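Local atomic coordinates of flagellar motor switch protein FliG (PDB entry 3HJL), a protein that probably forms part of the rotor-mounted switch complex at the base of the flagellar basal body, where it is thought to help control the direction of rotation. Residues E50-P53 with E54-E58. Numbering follows the deposited sequence.
Sequences ESVP and EEEIE
Val-52 packs against Glu-56 and Ile-57, and the Pro-53 ring lies against Glu-56, where a loop enters helix 54-70 of the FliG N-terminal domain. Pro-53 is the N-cap residue and starts the first turn. Its carbonyl O accepts a hydrogen bond from Ile-57 N at 2.9 Å. The donor lies close to the C=O direction, with a C=O...N angle of 160°, although the bond is bent at the hydrogen (145°).

Pro-53 and Glu-56 run side by side and point the same way. The proline ring lies along the end of the glutamate, and Pro-53 CG is 3.6 Å from Glu-56 OE2. CG of Glu-56 is set beside its own backbone N (chi1 -63°), and the chain then extends, which brings the carboxylate back along the ring. Exchanging Pro-53 for an alanine removes CG and CD, and is likely to leave the Glu-56 carboxylate without the ring it lies along and freer to turn.

Val-52 touches both Glu-56 and Ile-57. CG1 of Val-52 lies 3.5 Å from Glu-56 CB, and the two side chains cross at about a right angle. Val-52 CB lies 3.8 Å from Ile-57 CG1, in an apolar contact.

Ile-57 is the buried member of the group. Ile-85 and Lys-86 of helix 78-88 touch it, and Ile-89 touches both Ile-57 and Val-52. At the helix start, Glu-54 N is hydrogen-bonded to the Glu-95 carboxylate. One turn on, Glu-58 forms a salt bridge with Lys-86.

The methyl end of Ile-57 also reaches back to the loop backbone, with CD1 3.3 Å from Val-52 O.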
loop_
_atom_site.group_PDB
_atom_site.type_symbol
_atom_site.label_atom_id
_atom_site.label_comp_id
_atom_site.label_asym_id
_atom_site.label_seq_id
_atom_site.Cartn_x
_atom_site.Cartn_y
_atom_site.Cartn_z
ATOM N N GLU A 50 5.536 39.650 4.536
ATOM C CA GLU A 50 4.970 38.689 3.595
ATOM C C GLU A 50 5.325 37.277 4.054
ATOM O O GLU A 50 6.344 37.073 4.715
ATOM C CB GLU A 50 5.507 38.914 2.175
ATOM C CG GLU A 50 4.803 40.015 1.397
ATOM C CD GLU A 50 5.414 40.223 0.018
ATOM O OE1 GLU A 50 4.780 39.827 -0.990
ATOM O OE2 GLU A 50 6.555 40.732 -0.057
ATOM N N SER A 51 4.471 36.312 3.715
ATOM C CA SER A 51 4.714 34.918 4.062
ATOM C C SER A 51 5.804 34.353 3.149
ATOM O O SER A 51 5.911 34.756 1.987
ATOM C CB SER A 51 3.432 34.099 3.919
ATOM O OG SER A 51 2.930 34.186 2.605
ATOM N N VAL A 52 6.615 33.438 3.687
ATOM C CA VAL A 52 7.731 32.841 2.953
ATOM C C VAL A 52 7.809 31.337 3.230
ATOM O O VAL A 52 7.711 30.938 4.389
ATOM C CB VAL A 52 9.068 33.464 3.393
ATOM C CG1 VAL A 52 10.225 32.836 2.627
ATOM C CG2 VAL A 52 9.045 34.984 3.203
ATOM N N PRO A 53 7.969 30.499 2.171
ATOM C CA PRO A 53 8.159 29.054 2.352
ATOM C C PRO A 53 9.251 28.702 3.361
ATOM O O PRO A 53 10.236 29.427 3.481
ATOM C CB PRO A 53 8.556 28.582 0.955
ATOM C CG PRO A 53 7.875 29.529 0.044
ATOM C CD PRO A 53 7.878 30.850 0.738
ATOM N N GLU A 54 9.056 27.602 4.084
ATOM C CA GLU A 54 9.959 27.201 5.172
ATOM C C GLU A 54 11.421 27.049 4.746
ATOM O O GLU A 54 12.311 27.497 5.463
ATOM C CB GLU A 54 9.476 25.899 5.809
ATOM C CG GLU A 54 10.233 25.516 7.066
ATOM C CD GLU A 54 9.584 24.377 7.808
ATOM O OE1 GLU A 54 8.892 23.556 7.163
ATOM O OE2 GLU A 54 9.781 24.299 9.039
ATOM N N GLU A 55 11.646 26.410 3.595
ATOM C CA GLU A 55 12.991 26.226 3.020
ATOM C C GLU A 55 13.681 27.567 2.745
ATOM O O GLU A 55 14.890 27.700 2.947
ATOM C CB GLU A 55 12.911 25.405 1.717
ATOM C CG GLU A 55 14.275 24.948 1.156
ATOM C CD GLU A 55 14.154 24.071 -0.091
ATOM O OE1 GLU A 55 13.313 24.374 -0.966
ATOM O OE2 GLU A 55 14.928 23.094 -0.210
ATOM N N GLU A 56 12.907 28.548 2.280
ATOM C CA GLU A 56 13.417 29.897 2.041
ATOM C C GLU A 56 13.624 30.703 3.340
ATOM O O GLU A 56 14.487 31.580 3.377
ATOM C CB GLU A 56 12.517 30.645 1.047
ATOM C CG GLU A 56 12.480 29.972 -0.340
ATOM C CD GLU A 56 11.452 30.584 -1.295
ATOM O OE1 GLU A 56 11.326 31.830 -1.328
ATOM O OE2 GLU A 56 10.796 29.811 -2.039
ATOM N N ILE A 57 12.843 30.424 4.390
ATOM C CA ILE A 57 13.060 31.072 5.701
ATOM C C ILE A 57 14.368 30.584 6.333
ATOM O O ILE A 57 15.053 31.359 7.006
ATOM C CB ILE A 57 11.911 30.818 6.699
ATOM C CG1 ILE A 57 10.632 31.525 6.255
ATOM C CG2 ILE A 57 12.279 31.336 8.068
ATOM C CD1 ILE A 57 9.454 31.304 7.194
ATOM N N GLU A 58 14.708 29.308 6.120
ATOM C CA GLU A 58 15.997 28.762 6.574
ATOM C C GLU A 58 17.200 29.439 5.894
ATOM O O GLU A 58 18.200 29.724 6.547
ATOM C CB GLU A 58 16.069 27.253 6.335
ATOM C CG GLU A 58 15.166 26.439 7.243
ATOM C CD GLU A 58 15.179 24.955 6.912
ATOM O OE1 GLU A 58 16.141 24.486 6.256
ATOM O OE2 GLU A 58 14.225 24.253 7.317
#